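Local atomic coordinates of salmonella typhimurium DB7155 bacteriophage DET7 tailspike (Bacteriophage, PDB entry 2V5I), a protein that serves as the trimeric receptor-binding tailspike of the phage, binding and hydrolysing the O-antigen on the surface of its Salmonella host. Residues A[465-470]-A[493-498]; A[475-478]-A[483-486]. One frame throughout, in Å; residues are numbered along the deposited sequence.

In the fold
Both contacts lie in the five-stranded antiparallel region that follows the long parallel beta-helix, contact 2 in the sheet itself and contact 1 in bordering loops. Along the chain contact 2 is nested inside contact 1: segment 465-470 leads into strand 470-476, the hairpin turns through contact 2, strand 485-493 runs back, and segment 493-498 follows it. Contact 2 therefore sits at the turn end of the hairpin and contact 1 at its open end, with centres 24 Å apart and nearest atoms about 7 Å apart. Each end also meets another copy of the protein, the second subunit at contact 1 and the third at contact 2, as expected in a C-terminal region whose three chains intertwine.

Contact 1: A[465-470]-A[493-498]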
loop_
_atom_site.group_PDB
_atom_site.type_symbol
_atom_site.label_atom_id
_atom_site.label_comp_id
_atom_site.label_asym_id
_atom_site.label_seq_id
_atom_site.Cartn_x
_atom_site.Cartn_y
_atom_site.Cartn_z
ATOM N N ALA A 465 13.731 -12.097 -30.189
ATOM C CA ALA A 465 12.973 -11.266 -29.226
ATOM C C ALA A 465 11.531 -11.074 -29.607
ATOM O O ALA A 465 10.723 -10.811 -28.714
ATOM C CB ALA A 465 13.640 -9.926 -28.999
ATOM N N THR A 466 11.226 -11.182 -30.895
ATOM C CA THR A 466 9.941 -10.796 -31.443
ATOM C C THR A 466 9.025 -11.933 -31.890
ATOM O O THR A 466 7.855 -11.671 -32.074
ATOM C CB THR A 466 10.129 -9.874 -32.636
ATOM O OG1 THR A 466 10.976 -10.525 -33.590
ATOM C CG2 THR A 466 10.804 -8.606 -32.195
ATOM N N LEU A 467 9.515 -13.182 -31.999
ATOM C CA LEU A 467 8.713 -14.278 -32.529
ATOM C C LEU A 467 8.560 -15.362 -31.470
ATOM O O LEU A 467 9.550 -15.726 -30.859
ATOM C CB LEU A 467 9.414 -14.896 -33.736
ATOM C CG LEU A 467 9.614 -13.952 -34.928
ATOM C CD1 LEU A 467 10.513 -14.668 -35.933
ATOM C CD2 LEU A 467 8.358 -13.465 -35.571
ATOM N N ASP A 468 7.336 -15.808 -31.238
ATOM C CA ASP A 468 7.120 -16.953 -30.361
ATOM C C ASP A 468 7.808 -18.182 -30.987
ATOM O O ASP A 468 7.731 -18.425 -32.207
ATOM C CB ASP A 468 5.654 -17.187 -30.150
ATOM C CG ASP A 468 4.996 -16.103 -29.262
ATOM O OD1 ASP A 468 5.730 -15.480 -28.447
ATOM O OD2 ASP A 468 3.759 -15.941 -29.370
ATOM N N SER A 469 8.433 -18.995 -30.153
ATOM C CA SER A 469 9.112 -20.187 -30.606
ATOM C C SER A 469 8.195 -21.404 -30.737
ATOM O O SER A 469 8.519 -22.378 -31.416
ATOM C CB SER A 469 10.278 -20.467 -29.670
ATOM O OG SER A 469 9.875 -20.568 -28.297
ATOM N N GLY A 470 7.087 -21.362 -30.013
ATOM C CA GLY A 470 6.130 -22.446 -30.089
ATOM C C GLY A 470 4.951 -22.099 -29.192
ATOM O O GLY A 470 4.890 -21.038 -28.607
ATOM N N SER A 493 9.258 -22.340 -37.493
ATOM C CA SER A 493 10.191 -22.737 -38.581
ATOM C C SER A 493 10.173 -21.628 -39.641
ATOM O O SER A 493 9.105 -21.053 -39.920
ATOM C CB SER A 493 9.807 -24.085 -39.215
ATOM O OG SER A 493 10.797 -24.476 -40.188
ATOM N N GLY A 494 11.322 -21.432 -40.273
ATOM C CA GLY A 494 11.467 -20.355 -41.279
ATOM C C GLY A 494 10.982 -18.998 -40.800
ATOM O O GLY A 494 10.394 -18.217 -41.602
ATOM N N SER A 495 11.191 -18.714 -39.521
ATOM C CA SER A 495 10.695 -17.479 -38.890
ATOM C C SER A 495 9.191 -17.249 -38.972
ATOM O O SER A 495 8.711 -16.101 -38.823
ATOM C CB SER A 495 11.443 -16.273 -39.440
ATOM O OG SER A 495 12.852 -16.360 -39.146
ATOM N N THR A 496 8.434 -18.337 -39.158
ATOM C CA THR A 496 6.976 -18.285 -39.204
ATOM C C THR A 496 6.378 -18.955 -37.953
ATOM O O THR A 496 6.521 -20.178 -37.769
ATOM C CB THR A 496 6.492 -18.962 -40.451
ATOM O OG1 THR A 496 7.063 -18.316 -41.610
ATOM C CG2 THR A 496 4.986 -18.910 -40.565
ATOM N N PRO A 497 5.745 -18.174 -37.068
ATOM C CA PRO A 497 5.179 -18.787 -35.873
ATOM C C PRO A 497 4.122 -19.870 -36.207
ATOM O O PRO A 497 3.382 -19.757 -37.164
ATOM C CB PRO A 497 4.529 -17.603 -35.150
ATOM C CG PRO A 497 5.296 -16.401 -35.600
ATOM C CD PRO A 497 5.594 -16.707 -37.062
ATOM N N ASN A 498 4.106 -20.923 -35.394
ATOM C CA ASN A 498 3.180 -22.039 -35.499
ATOM C C ASN A 498 3.319 -22.794 -36.820
ATOM O O ASN A 498 2.366 -23.388 -37.297
ATOM C CB ASN A 498 1.722 -21.602 -35.257
ATOM C CG ASN A 498 1.545 -20.822 -33.995
ATOM O OD1 ASN A 498 1.925 -21.249 -32.891
ATOM N ND2 ASN A 498 0.979 -19.600 -34.155
HETATM O O HOH W 1 5.794 -20.434 -33.042
#
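Leu467 meets segment 493-498 with both methyls, one on Ser495 in the turn and the other on Pro497 just after it. CD1 lies 3.7 Å from Ser495 O and 4.0 Å from Ser495 CB, so it rests on backbone and side-chain root together, while CD2 meets the proline ring at 4.2 Å from Pro497 CG. With CG beside the backbone N (chi1 -62°) the branch point is carried toward segment 493-498, and the second torsion (171°) leaves one methyl for each residue. The backbone of Asp468 passes more loosely by the same ring, its carbonyl O lying 4.4 Å from Pro497 CB.

The two segments flank the same hairpin. Segment 465-470 enters strand 470-476 through a classic beta bulge, in which Ser469 and Gly470 are set together against Leu458 of strand 453-460, and segment 493-498 leaves strand 485-493 through a type I' turn from Ser493 to Thr496, closed by Thr496 N to Ser493 O at 2.9 Å.

The polar link between the segments is a water. It donates to Asp468 O and accepts from Asn498 N, 2.9 Å from each, bridging the two backbones beyond the proline. The Asp468 carboxylate is engaged instead by arginines: OD1 forms salt bridges with Arg459 and with Arg445 of the second subunit. Asn498 OD1 hydrogen-bonds Thr490 OG1, back on strand 485-493.

Contact 2: A[475-478]-A[483-486]; sequences HLNG and GSAW
His475 and Trp486 lie face to face as an offset stack, the imidazole over the six-membered indole ring with centroids 3.8 Å apart and planes only 6° from parallel. Trp486 CZ2 sits over the centre of the imidazole, whereas His475 CD2 falls toward the rim of the indole. The overlap continues along the side chain: His475 CB stands over the five-membered ring in a CH-pi contact, 3.5 Å from its centroid. The first torsion of Trp486 sets its CG between the backbone N and the carbonyl carbon (chi1 62°), which carries the indole across to strand 470-476. His475 NE2 is hydrogen-bonded to Glu488 OE2, a link that helps fix the rotation of the imidazole.

At its edge, in plane, the indole gives its NE1 hydrogen to a water 3.0 Å from Trp486 NE1; the same water bonds weakly to Leu476 O. Asn477 OD1 comes to 3.3 Å from Trp486 CD1, its amide plane 26° from that of the ring, and accepts a hydrogen bond from Gly507 N. The other branch reaches Ser484, where Asn477 ND2 donates to Ser484 OG at 2.8 Å, with OG tilted out of the amide plane. A further bond from ND2 to Asn505 O, with that from Gly507, holds the amide at both ends.

In the backbone, His475 and Trp486 form a hydrogen-bonded antiparallel pair through reciprocal N-H to O bonds, and Asn477 N donates to Ser484 O from above the carbonyl plane. Leu463 and Ser469 of the third subunit pack on Leu476 and Ala485. The backbone bonds close the turn end of the hairpin of strands 470-476 and 485-493, flanked by strand 453-460, just before which Asp452 bonds the Leu476 backbone, and by strand 501-504, whose following loop supplies Asn505 and Gly507.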
loop_
_atom_site.group_PDB
_atom_site.type_symbol
_atom_site.label_atom_id
_atom_site.label_comp_id
_atom_site.label_asym_id
_atom_site.label_seq_id
_atom_site.Cartn_x
_atom_site.Cartn_y
_atom_site.Cartn_z
ATOM N N HIS A 475 -8.482 -24.300 -29.924
ATOM C CA HIS A 475 -9.248 -23.614 -30.974
ATOM C C HIS A 475 -10.659 -24.189 -30.913
ATOM O O HIS A 475 -10.824 -25.407 -30.813
ATOM C CB HIS A 475 -8.717 -24.007 -32.335
ATOM C CG HIS A 475 -7.322 -23.578 -32.636
ATOM N ND1 HIS A 475 -7.053 -22.515 -33.475
ATOM C CD2 HIS A 475 -6.125 -24.130 -32.331
ATOM C CE1 HIS A 475 -5.734 -22.396 -33.606
ATOM N NE2 HIS A 475 -5.151 -23.361 -32.911
ATOM N N LEU A 476 -11.679 -23.353 -31.002
ATOM C CA LEU A 476 -13.015 -23.927 -31.085
ATOM C C LEU A 476 -13.278 -24.638 -32.410
ATOM O O LEU A 476 -12.732 -24.240 -33.457
ATOM C CB LEU A 476 -14.077 -22.887 -30.745
ATOM C CG LEU A 476 -14.339 -21.716 -31.642
ATOM C CD1 LEU A 476 -15.093 -22.096 -32.942
ATOM C CD2 LEU A 476 -15.151 -20.653 -30.856
ATOM N N ASN A 477 -14.031 -25.746 -32.351
ATOM C CA ASN A 477 -14.551 -26.409 -33.553
ATOM C C ASN A 477 -15.907 -25.801 -33.944
ATOM O O ASN A 477 -16.872 -25.919 -33.173
ATOM C CB ASN A 477 -14.644 -27.936 -33.340
ATOM C CG ASN A 477 -13.320 -28.641 -33.551
ATOM O OD1 ASN A 477 -12.638 -28.423 -34.564
ATOM N ND2 ASN A 477 -13.011 -29.619 -32.663
ATOM N N GLY A 478 -15.931 -25.109 -35.080
ATOM C CA GLY A 478 -17.210 -24.713 -35.674
ATOM C C GLY A 478 -17.744 -23.391 -35.165
ATOM O O GLY A 478 -17.597 -22.338 -35.820
ATOM N N GLY A 483 -19.662 -27.560 -28.297
ATOM C CA GLY A 483 -19.224 -28.623 -27.380
ATOM C C GLY A 483 -17.925 -29.336 -27.792
ATOM O O GLY A 483 -17.654 -30.413 -27.300
ATOM N N SER A 484 -17.170 -28.716 -28.677
ATOM C CA SER A 484 -15.973 -29.331 -29.281
ATOM C C SER A 484 -14.876 -28.305 -29.564
ATOM O O SER A 484 -15.152 -27.161 -30.033
ATOM C CB SER A 484 -16.366 -30.035 -30.588
ATOM O OG SER A 484 -15.272 -30.570 -31.260
ATOM N N ALA A 485 -13.629 -28.708 -29.268
ATOM C CA ALA A 485 -12.422 -27.909 -29.528
ATOM C C ALA A 485 -11.278 -28.815 -29.973
ATOM O O ALA A 485 -11.351 -30.067 -29.854
ATOM C CB ALA A 485 -12.013 -27.111 -28.297
ATOM N N TRP A 486 -10.229 -28.190 -30.490
ATOM C CA TRP A 486 -9.011 -28.908 -30.836
ATOM C C TRP A 486 -7.778 -28.274 -30.212
ATOM O O TRP A 486 -7.726 -27.051 -30.100
ATOM C CB TRP A 486 -8.836 -29.099 -32.324
ATOM C CG TRP A 486 -8.713 -27.895 -33.199
ATOM C CD1 TRP A 486 -9.720 -27.216 -33.764
ATOM C CD2 TRP A 486 -7.508 -27.414 -33.829
ATOM N NE1 TRP A 486 -9.256 -26.277 -34.640
ATOM C CE2 TRP A 486 -7.885 -26.341 -34.667
ATOM C CE3 TRP A 486 -6.160 -27.721 -33.690
ATOM C CZ2 TRP A 486 -6.960 -25.653 -35.467
ATOM C CZ3 TRP A 486 -5.254 -27.028 -34.452
ATOM C CH2 TRP A 486 -5.649 -25.982 -35.314
HETATM O O HOH W 2 -10.944 -24.322 -36.257
#